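PDB 7BUG: terminal oxygenase component of carbazole from Janthinobacterium sp., which serves as the terminal oxygenase of carbazole 1,9a-dioxygenase, adding dioxygen at the angular and adjacent carbons of carbazole with a Rieske cluster and a mononuclear iron. Local coordinates for residues Ala21-Arg26 with Ile289-His294; Asp148-Phe153 with Met281-Tyr286; Lys211-Val216 with Asp229-His234. One frame throughout, in Å; residues are numbered along the deposited sequence.

Contact 1 of 3, residues Ala21-Arg26 with Ile289-His294; sequences AKLGFR and IDENTH
Leu-23 and Glu-291 bring their CA atoms to 5.3 Å where two type I turns meet, Ala-21 to Gly-24 and Asp-290 to Thr-293, with no hydrogen bond passing between the segments. The side chain of Glu-291 fills the angle between Lys-22 and Leu-23. Nearer the backbone the methylenes of Lys-22 slant across it, Lys-22 CD coming 3.6 Å from Glu-291 CG. CG of Lys-22 stands anti to the backbone N (chi1 -176°), which brings its CG and CD against CB and CG of Glu-291; the bends farther out carry the ammonium off to a salt bridge with Asp-347. Its NZ therefore stays 7.0 Å from Glu-291 OE1, and the two opposite charges make no pair. At the carboxylate end Leu-23 runs beside Glu-291 in the same direction, and Leu-23 CD2 rests 3.5 Å from Glu-291 CD. A bend at chi2 (93°) swings that carboxylate over toward the leucine, and Gln-379 NE2 supplies a hydrogen bond to OE1. The second turn is braced from within by Asp-290: OD1 takes the N-H of Asn-292, an Asx turn, at 2.9 Å, and pairs with Thr-293 OG1 at 2.7 Å, the two partners lying on opposite faces of the carboxylate plane. Asn-170 ND2 bonds to the carbonyls of both Lys-22 and Glu-291, tying the two turns together. The contact thus sets the loop between helix 16-20 and strand 28-32 against the hairpin turn joining strands 281-288 and 293-303, with helix 379-382 packed on Leu-23 and helix 171-179 beside Lys-22.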
loop_
_atom_site.group_PDB
_atom_site.type_symbol
_atom_site.label_atom_id
_atom_site.label_comp_id
_atom_site.label_asym_id
_atom_site.label_seq_id
_atom_site.Cartn_x
_atom_site.Cartn_y
_atom_site.Cartn_z
ATOM N N ALA A 21 -17.463 15.683 -0.486
ATOM C CA ALA A 21 -18.210 14.549 -1.085
ATOM C C ALA A 21 -17.293 13.577 -1.854
ATOM O O ALA A 21 -17.589 13.206 -2.991
ATOM C CB ALA A 21 -19.390 15.041 -1.864
ATOM N N LYS A 22 -16.233 13.109 -1.195
ATOM C CA LYS A 22 -15.222 12.197 -1.752
ATOM C C LYS A 22 -15.855 10.874 -2.195
ATOM O O LYS A 22 -15.406 10.292 -3.219
ATOM C CB LYS A 22 -14.118 12.006 -0.702
ATOM C CG LYS A 22 -12.957 11.156 -1.165
ATOM C CD LYS A 22 -11.926 11.048 -0.076
ATOM C CE LYS A 22 -11.396 12.411 0.303
ATOM N NZ LYS A 22 -9.954 12.301 0.622
ATOM N N LEU A 23 -16.895 10.408 -1.495
ATOM C CA LEU A 23 -17.600 9.141 -1.824
ATOM C C LEU A 23 -18.864 9.365 -2.650
ATOM O O LEU A 23 -19.575 8.364 -2.912
ATOM C CB LEU A 23 -17.971 8.422 -0.520
ATOM C CG LEU A 23 -16.851 7.679 0.166
ATOM C CD1 LEU A 23 -17.296 7.259 1.563
ATOM C CD2 LEU A 23 -16.404 6.460 -0.657
ATOM N N GLY A 24 -19.158 10.583 -3.085
ATOM C CA GLY A 24 -20.375 10.904 -3.823
ATOM C C GLY A 24 -21.528 11.304 -2.923
ATOM O O GLY A 24 -21.397 11.358 -1.687
ATOM N N PHE A 25 -22.664 11.486 -3.542
ATOM C CA PHE A 25 -23.899 11.976 -2.893
ATOM C C PHE A 25 -24.835 10.806 -2.680
ATOM O O PHE A 25 -25.272 10.133 -3.643
ATOM C CB PHE A 25 -24.528 13.078 -3.741
ATOM C CG PHE A 25 -23.626 14.276 -3.872
ATOM C CD1 PHE A 25 -23.145 14.957 -2.753
ATOM C CD2 PHE A 25 -23.352 14.781 -5.133
ATOM C CE1 PHE A 25 -22.391 16.119 -2.911
ATOM C CE2 PHE A 25 -22.617 15.954 -5.267
ATOM C CZ PHE A 25 -22.093 16.592 -4.161
ATOM N N ARG A 26 -25.238 10.618 -1.432
ATOM C CA ARG A 26 -26.253 9.640 -1.053
ATOM C C ARG A 26 -27.635 10.164 -1.471
ATOM O O ARG A 26 -27.773 11.367 -1.669
ATOM C CB ARG A 26 -26.148 9.302 0.432
ATOM C CG ARG A 26 -26.960 8.089 0.861
ATOM C CD ARG A 26 -26.721 7.810 2.343
ATOM N NE ARG A 26 -27.414 6.599 2.699
ATOM C CZ ARG A 26 -26.964 5.372 2.408
ATOM N NH1 ARG A 26 -25.721 5.197 1.966
ATOM N NH2 ARG A 26 -27.713 4.330 2.716
ATOM N N ILE A 289 -17.433 4.764 -7.122
ATOM C CA ILE A 289 -17.231 3.375 -6.627
ATOM C C ILE A 289 -16.634 3.432 -5.238
ATOM O O ILE A 289 -17.171 2.809 -4.309
ATOM C CB ILE A 289 -16.379 2.530 -7.605
ATOM C CG1 ILE A 289 -17.165 2.273 -8.882
ATOM C CG2 ILE A 289 -15.903 1.245 -6.968
ATOM C CD1 ILE A 289 -16.360 1.668 -9.988
ATOM N N ASP A 290 -15.560 4.198 -5.091
ATOM C CA ASP A 290 -14.927 4.458 -3.776
ATOM C C ASP A 290 -14.177 5.782 -3.953
ATOM O O ASP A 290 -14.384 6.431 -4.956
ATOM C CB ASP A 290 -14.061 3.280 -3.331
ATOM C CG ASP A 290 -12.862 2.976 -4.204
ATOM O OD1 ASP A 290 -12.456 3.831 -5.013
ATOM O OD2 ASP A 290 -12.301 1.831 -4.055
ATOM N N GLU A 291 -13.336 6.177 -3.004
ATOM C CA GLU A 291 -12.709 7.514 -3.032
ATOM C C GLU A 291 -11.833 7.642 -4.261
ATOM O O GLU A 291 -11.533 8.732 -4.642
ATOM C CB GLU A 291 -11.912 7.677 -1.742
ATOM C CG GLU A 291 -12.793 7.547 -0.511
ATOM C CD GLU A 291 -12.968 6.184 0.188
ATOM O OE1 GLU A 291 -13.285 6.243 1.430
ATOM O OE2 GLU A 291 -12.812 5.069 -0.442
ATOM N N ASN A 292 -11.371 6.525 -4.817
ATOM C CA ASN A 292 -10.300 6.501 -5.845
ATOM C C ASN A 292 -10.799 6.080 -7.235
ATOM O O ASN A 292 -9.980 6.045 -8.162
ATOM C CB ASN A 292 -9.244 5.472 -5.420
ATOM C CG ASN A 292 -8.678 5.733 -4.050
ATOM O OD1 ASN A 292 -8.386 6.878 -3.704
ATOM N ND2 ASN A 292 -8.665 4.692 -3.226
ATOM N N THR A 293 -12.074 5.692 -7.404
ATOM C CA THR A 293 -12.524 4.892 -8.565
ATOM C C THR A 293 -13.951 5.329 -8.959
ATOM O O THR A 293 -14.736 5.671 -8.089
ATOM C CB THR A 293 -12.520 3.394 -8.200
ATOM O OG1 THR A 293 -11.382 3.121 -7.362
ATOM C CG2 THR A 293 -12.468 2.558 -9.453
ATOM N N HIS A 294 -14.256 5.297 -10.235
ATOM C CA HIS A 294 -15.612 5.575 -10.749
ATOM C C HIS A 294 -15.947 4.580 -11.841
ATOM O O HIS A 294 -15.072 4.101 -12.577
ATOM C CB HIS A 294 -15.833 7.019 -11.177
ATOM C CG HIS A 294 -15.053 7.476 -12.354
ATOM N ND1 HIS A 294 -13.705 7.878 -12.220
ATOM C CD2 HIS A 294 -15.388 7.691 -13.641
ATOM C CE1 HIS A 294 -13.273 8.243 -13.403
ATOM N NE2 HIS A 294 -14.238 8.146 -14.290
#

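Contact 2 of 3, residues Asp148-Phe153 with Met281-Tyr286; sequences DTPPNF and MQFEWY
Phe-153, Phe-283 and Trp-285 form an aromatic cluster in which each ring of the strand meets the loop phenylalanine at a steep angle. Two edge-to-face pairs share Phe-153. Its own edge points at the face of Phe-283, planes at 85° and centroids 5.2 Å apart, with CD1 above the ring but displaced toward the rim. Trp-285 in turn directs the edge of its six-membered ring at Phe-153, planes at 75°, and CH2 sits 3.6 Å above the plane of Phe-153, over its centre. The anti CG (chi1 -180°) turns the Phe-153 ring so that its edge meets Phe-283 and one face takes Trp-285, and its CB makes a CH-pi contact over Phe-283, 4.2 Å from the centroid. Apolar packing comes from Pro-150, whose CB meets the rim of Phe-283 at CD2 (3.9 Å) while CD lies 4.0 Å from Trp-285 CZ2. Polar contact across the segments passes through water: one molecule donates to Asp-148 O at 2.6 Å and accepts from Trp-285 NE1 at 2.8 Å, giving the indole N-H an acceptor at the five-membered ring, away from the CH2 end. The Pro-151 carbonyl oxygen, which lies at the edge of Phe-283, accepts from Lys-271 NZ. A type II turn from Pro-150 to Phe-153 gives the loop its shape, and Ile-160 of strand 158-167 touches both phenylalanines. The arrangement is a hydrophobic core in which a loop folds over one face of a large antiparallel sheet, here in the catalytic domain with the Bet v 1-like fold of ring-hydroxylating oxygenases.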
loop_
_atom_site.group_PDB
_atom_site.type_symbol
_atom_site.label_atom_id
_atom_site.label_comp_id
_atom_site.label_asym_id
_atom_site.label_seq_id
_atom_site.Cartn_x
_atom_site.Cartn_y
_atom_site.Cartn_z
ATOM N N ASP A 148 -32.932 12.460 -11.589
ATOM C CA ASP A 148 -31.466 12.210 -11.560
ATOM C C ASP A 148 -31.009 11.795 -12.945
ATOM O O ASP A 148 -29.933 11.184 -13.044
ATOM C CB ASP A 148 -31.120 11.146 -10.522
ATOM C CG ASP A 148 -31.241 11.632 -9.084
ATOM O OD1 ASP A 148 -31.225 12.849 -8.869
ATOM O OD2 ASP A 148 -31.426 10.761 -8.186
ATOM N N THR A 149 -31.709 12.207 -13.994
ATOM C CA THR A 149 -31.335 11.879 -15.385
ATOM C C THR A 149 -31.449 13.161 -16.167
ATOM O O THR A 149 -32.245 14.043 -15.824
ATOM C CB THR A 149 -32.174 10.763 -16.015
ATOM O OG1 THR A 149 -33.558 11.119 -15.957
ATOM C CG2 THR A 149 -32.025 9.433 -15.329
ATOM N N PRO A 150 -30.606 13.360 -17.187
ATOM C CA PRO A 150 -30.665 14.607 -17.927
ATOM C C PRO A 150 -31.956 14.655 -18.721
ATOM O O PRO A 150 -32.527 13.617 -19.064
ATOM C CB PRO A 150 -29.478 14.504 -18.905
ATOM C CG PRO A 150 -28.586 13.510 -18.236
ATOM C CD PRO A 150 -29.502 12.479 -17.598
ATOM N N PRO A 151 -32.380 15.856 -19.129
ATOM C CA PRO A 151 -33.544 15.952 -20.015
ATOM C C PRO A 151 -33.337 15.117 -21.298
ATOM O O PRO A 151 -32.218 15.053 -21.818
ATOM C CB PRO A 151 -33.630 17.448 -20.351
ATOM C CG PRO A 151 -32.807 18.158 -19.315
ATOM C CD PRO A 151 -31.764 17.154 -18.851
ATOM N N ASN A 152 -34.429 14.491 -21.761
ATOM C CA ASN A 152 -34.575 13.697 -23.020
ATOM C C ASN A 152 -34.060 12.269 -22.845
ATOM O O ASN A 152 -34.334 11.453 -23.690
ATOM C CB ASN A 152 -33.993 14.422 -24.250
ATOM C CG ASN A 152 -34.632 15.795 -24.439
ATOM O OD1 ASN A 152 -34.083 16.807 -24.026
ATOM N ND2 ASN A 152 -35.863 15.822 -24.942
ATOM N N PHE A 153 -33.281 11.947 -21.801
ATOM C CA PHE A 153 -32.747 10.586 -21.647
ATOM C C PHE A 153 -33.884 9.569 -21.610
ATOM O O PHE A 153 -33.746 8.495 -22.230
ATOM C CB PHE A 153 -31.894 10.468 -20.396
ATOM C CG PHE A 153 -31.310 9.096 -20.191
ATOM C CD1 PHE A 153 -30.211 8.705 -20.929
ATOM C CD2 PHE A 153 -31.874 8.184 -19.310
ATOM C CE1 PHE A 153 -29.667 7.440 -20.779
ATOM C CE2 PHE A 153 -31.348 6.913 -19.177
ATOM C CZ PHE A 153 -30.205 6.567 -19.882
ATOM N N MET A 281 -27.134 12.265 -29.337
ATOM C CA MET A 281 -26.617 12.996 -28.173
ATOM C C MET A 281 -25.880 12.045 -27.238
ATOM O O MET A 281 -26.033 10.848 -27.357
ATOM C CB MET A 281 -27.715 13.750 -27.423
ATOM C CG MET A 281 -28.909 12.969 -27.097
ATOM S SD MET A 281 -30.285 14.109 -26.602
ATOM C CE MET A 281 -30.944 14.614 -28.193
ATOM N N GLN A 282 -24.994 12.612 -26.430
ATOM C CA GLN A 282 -24.199 11.784 -25.511
ATOM C C GLN A 282 -24.631 12.073 -24.072
ATOM O O GLN A 282 -24.697 13.236 -23.696
ATOM C CB GLN A 282 -22.716 12.006 -25.780
ATOM C CG GLN A 282 -21.812 11.173 -24.901
ATOM C CD GLN A 282 -20.426 10.914 -25.459
ATOM O OE1 GLN A 282 -20.207 11.046 -26.665
ATOM N NE2 GLN A 282 -19.478 10.545 -24.594
ATOM N N PHE A 283 -24.889 11.023 -23.311
ATOM C CA PHE A 283 -25.141 11.167 -21.859
ATOM C C PHE A 283 -24.127 10.281 -21.148
ATOM O O PHE A 283 -24.045 9.079 -21.435
ATOM C CB PHE A 283 -26.560 10.737 -21.492
ATOM C CG PHE A 283 -27.717 11.214 -22.343
ATOM C CD1 PHE A 283 -28.148 10.474 -23.445
ATOM C CD2 PHE A 283 -28.419 12.370 -22.019
ATOM C CE1 PHE A 283 -29.258 10.877 -24.182
ATOM C CE2 PHE A 283 -29.538 12.751 -22.750
ATOM C CZ PHE A 283 -29.971 11.985 -23.804
ATOM N N GLU A 284 -23.332 10.848 -20.244
ATOM C CA GLU A 284 -22.325 10.021 -19.580
ATOM C C GLU A 284 -22.325 10.346 -18.080
ATOM O O GLU A 284 -22.314 11.510 -17.659
ATOM C CB GLU A 284 -20.949 10.144 -20.256
ATOM C CG GLU A 284 -20.390 11.518 -20.248
ATOM C CD GLU A 284 -18.978 11.561 -20.866
ATOM O OE1 GLU A 284 -18.771 10.777 -21.830
ATOM O OE2 GLU A 284 -18.122 12.264 -20.346
ATOM N N TRP A 285 -22.284 9.277 -17.303
ATOM C CA TRP A 285 -22.227 9.350 -15.835
ATOM C C TRP A 285 -20.797 9.060 -15.375
ATOM O O TRP A 285 -20.114 8.204 -16.003
ATOM C CB TRP A 285 -23.163 8.337 -15.203
ATOM C CG TRP A 285 -24.626 8.670 -15.200
ATOM C CD1 TRP A 285 -25.304 9.042 -14.086
ATOM C CD2 TRP A 285 -25.603 8.601 -16.262
ATOM N NE1 TRP A 285 -26.641 9.180 -14.350
ATOM C CE2 TRP A 285 -26.850 8.934 -15.682
ATOM C CE3 TRP A 285 -25.557 8.279 -17.624
ATOM C CZ2 TRP A 285 -28.028 8.966 -16.426
ATOM C CZ3 TRP A 285 -26.743 8.288 -18.346
ATOM C CH2 TRP A 285 -27.945 8.639 -17.741
ATOM N N TYR A 286 -20.474 9.606 -14.224
ATOM C CA TYR A 286 -19.242 9.358 -13.472
ATOM C C TYR A 286 -19.657 8.891 -12.088
ATOM O O TYR A 286 -19.888 9.714 -11.171
ATOM C CB TYR A 286 -18.400 10.613 -13.467
ATOM C CG TYR A 286 -18.432 11.386 -14.755
ATOM C CD1 TYR A 286 -17.652 11.026 -15.859
ATOM C CD2 TYR A 286 -19.311 12.442 -14.903
ATOM C CE1 TYR A 286 -17.705 11.769 -17.028
ATOM C CE2 TYR A 286 -19.381 13.172 -16.076
ATOM C CZ TYR A 286 -18.575 12.838 -17.146
ATOM O OH TYR A 286 -18.738 13.660 -18.259
HETATM O O HOH W 1 -28.673 8.950 -12.380
#

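Contact 3 of 3, residues Lys211-Val216 with Asp229-His234; sequences KQQTRV and DLIGEH
Leu-230 is the close-packed centre of this contact. Its N-H donates to Gln-213 O at 2.9 Å, and its CB is 3.6 Å from Gln-212 O. CG lies anti to the carbonyl carbon (chi1 -57°), which sends CD1 to the backbone of Thr-214 and to Arg-215 CB, 3.9 Å away. Beside it Thr-214 and Asp-229 form an antiparallel non-hydrogen-bonded pair, their side chains on the same face of the sheet. Asp-229 turns its carboxylate back on its own chain: OD1 receives Ile-231 N at 2.9 Å with an angle of 164°, an Asx turn that leads into the short, weakly bonded helix 231-234. With an alanine here the acceptor is gone, which would probably leave the Ile-231 N-H without its mate and the turn into helix 231-234 less firmly held. Gln-213 belongs to the tight part too: it bends at chi2 to bring OE1 near Ile-231 CG1, while its NE2 donates to Gly-207 O and Asp-209 O. A water lies within bonding distance of both Gln-213 OE1 and Ile-231 O. The loose, solvent side is where Gln-212 OE1 stands over one face of the His-234 ring at 4.0 Å from CD2, with amide and ring planes 40° apart and no hydrogen bond between them. The chemistry implies a join held by one direct backbone bond, aliphatic packing and a well-bonded glutamine, with only a slack polar pairing at its exposed margin.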
loop_
_atom_site.group_PDB
_atom_site.type_symbol
_atom_site.label_atom_id
_atom_site.label_comp_id
_atom_site.label_asym_id
_atom_site.label_seq_id
_atom_site.Cartn_x
_atom_site.Cartn_y
_atom_site.Cartn_z
ATOM N N LYS A 211 -22.064 36.160 -15.105
ATOM C CA LYS A 211 -23.378 35.533 -14.802
ATOM C C LYS A 211 -23.983 34.929 -16.082
ATOM O O LYS A 211 -24.828 34.020 -15.922
ATOM C CB LYS A 211 -24.319 36.532 -14.114
ATOM C CG LYS A 211 -24.812 37.682 -14.982
ATOM C CD LYS A 211 -25.108 38.935 -14.165
ATOM C CE LYS A 211 -25.913 39.983 -14.904
ATOM N NZ LYS A 211 -27.372 39.842 -14.679
ATOM N N GLN A 212 -23.549 35.366 -17.280
ATOM C CA GLN A 212 -24.038 34.858 -18.595
ATOM C C GLN A 212 -23.248 33.645 -19.108
ATOM O O GLN A 212 -23.623 33.117 -20.172
ATOM C CB GLN A 212 -23.927 35.941 -19.668
ATOM C CG GLN A 212 -25.056 36.951 -19.592
ATOM C CD GLN A 212 -24.853 38.071 -20.582
ATOM O OE1 GLN A 212 -23.995 38.009 -21.470
ATOM N NE2 GLN A 212 -25.651 39.116 -20.425
ATOM N N GLN A 213 -22.192 33.214 -18.430
ATOM C CA GLN A 213 -21.360 32.090 -18.944
ATOM C C GLN A 213 -22.044 30.754 -18.650
ATOM O O GLN A 213 -21.627 29.729 -19.239
ATOM C CB GLN A 213 -19.996 32.048 -18.264
ATOM C CG GLN A 213 -19.170 33.320 -18.432
ATOM C CD GLN A 213 -18.970 33.664 -19.889
ATOM O OE1 GLN A 213 -18.519 32.834 -20.691
ATOM N NE2 GLN A 213 -19.308 34.898 -20.236
ATOM N N THR A 214 -22.991 30.737 -17.714
ATOM C CA THR A 214 -23.737 29.502 -17.339
ATOM C C THR A 214 -25.223 29.791 -17.146
ATOM O O THR A 214 -25.593 30.953 -16.913
ATOM C CB THR A 214 -23.180 28.886 -16.058
ATOM O OG1 THR A 214 -23.334 29.797 -14.975
ATOM C CG2 THR A 214 -21.725 28.512 -16.179
ATOM N N ARG A 215 -26.052 28.752 -17.181
ATOM C CA ARG A 215 -27.465 28.835 -16.762
ATOM C C ARG A 215 -27.674 27.685 -15.789
ATOM O O ARG A 215 -27.542 26.527 -16.214
ATOM C CB ARG A 215 -28.387 28.780 -17.975
ATOM C CG ARG A 215 -29.860 28.552 -17.678
ATOM C CD ARG A 215 -30.456 29.587 -16.762
ATOM N NE ARG A 215 -31.874 29.803 -17.074
ATOM C CZ ARG A 215 -32.883 28.992 -16.735
ATOM N NH1 ARG A 215 -32.678 27.871 -16.059
ATOM N NH2 ARG A 215 -34.116 29.318 -17.079
ATOM N N VAL A 216 -27.977 28.031 -14.543
ATOM C CA VAL A 216 -28.357 27.051 -13.500
ATOM C C VAL A 216 -29.812 26.653 -13.724
ATOM O O VAL A 216 -30.660 27.548 -13.953
ATOM C CB VAL A 216 -28.151 27.605 -12.086
ATOM C CG1 VAL A 216 -28.791 26.682 -11.071
ATOM C CG2 VAL A 216 -26.705 27.851 -11.807
ATOM N N ASP A 229 -23.440 25.025 -19.864
ATOM C CA ASP A 229 -22.200 25.731 -20.285
ATOM C C ASP A 229 -22.589 26.616 -21.473
ATOM O O ASP A 229 -22.843 26.087 -22.548
ATOM C CB ASP A 229 -21.099 24.719 -20.643
ATOM C CG ASP A 229 -19.868 25.348 -21.303
ATOM O OD1 ASP A 229 -19.776 26.592 -21.293
ATOM O OD2 ASP A 229 -19.054 24.582 -21.890
ATOM N N LEU A 230 -22.625 27.920 -21.259
ATOM C CA LEU A 230 -23.000 28.905 -22.297
ATOM C C LEU A 230 -21.760 29.655 -22.780
ATOM O O LEU A 230 -21.960 30.736 -23.359
ATOM C CB LEU A 230 -24.009 29.894 -21.714
ATOM C CG LEU A 230 -25.275 29.273 -21.139
ATOM C CD1 LEU A 230 -26.236 30.383 -20.749
ATOM C CD2 LEU A 230 -25.912 28.308 -22.109
ATOM N N ILE A 231 -20.548 29.105 -22.613
ATOM C CA ILE A 231 -19.313 29.803 -23.077
ATOM C C ILE A 231 -19.408 30.030 -24.595
ATOM O O ILE A 231 -19.043 31.134 -24.987
ATOM C CB ILE A 231 -18.036 29.049 -22.663
ATOM C CG1 ILE A 231 -16.831 29.978 -22.690
ATOM C CG2 ILE A 231 -17.818 27.817 -23.528
ATOM C CD1 ILE A 231 -15.576 29.326 -22.195
ATOM N N GLY A 232 -19.881 29.055 -25.395
ATOM C CA GLY A 232 -20.027 29.169 -26.862
ATOM C C GLY A 232 -21.090 30.177 -27.309
ATOM O O GLY A 232 -21.134 30.506 -28.511
ATOM N N GLU A 233 -21.946 30.675 -26.414
ATOM C CA GLU A 233 -23.076 31.554 -26.799
ATOM C C GLU A 233 -22.556 32.940 -27.166
ATOM O O GLU A 233 -22.928 33.418 -28.258
ATOM C CB GLU A 233 -24.119 31.694 -25.688
ATOM C CG GLU A 233 -25.150 30.584 -25.723
ATOM C CD GLU A 233 -26.573 31.044 -25.477
ATOM O OE1 GLU A 233 -26.763 32.048 -24.742
ATOM O OE2 GLU A 233 -27.483 30.407 -26.035
ATOM N N HIS A 234 -21.814 33.576 -26.262
ATOM C CA HIS A 234 -21.236 34.929 -26.462
ATOM C C HIS A 234 -19.703 34.853 -26.585
ATOM O O HIS A 234 -19.091 35.914 -26.779
ATOM C CB HIS A 234 -21.723 35.883 -25.360
ATOM C CG HIS A 234 -23.214 35.991 -25.285
ATOM N ND1 HIS A 234 -23.949 36.778 -26.165
ATOM C CD2 HIS A 234 -24.112 35.408 -24.458
ATOM C CE1 HIS A 234 -25.232 36.683 -25.872
ATOM N NE2 HIS A 234 -25.357 35.850 -24.825
HETATM O O HOH W 2 -18.569 33.260 -23.409
#

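All three contacts reach one antiparallel sheet of the catalytic domain. Contacts 1 and 2 sit on its adjacent strands, 293-303 and 281-288, with centres 19 Å apart, and touch where His-294 CD2 packs at 4.2 Å on Tyr-286 CB. Contact 3 lies at the far edge, on strand 214-217; its nearest atoms are about 10 Å from contact 2 and about 14 Å from contact 1. In contact 3 the side chain of Asp-229 is about 8 Å from that of His-183 and about 11 Å from the mononuclear iron held by His-183, His-187 and Asp-333, too far to be a ligand. Contacts 1 and 2 are structural packing away from the annotated sites.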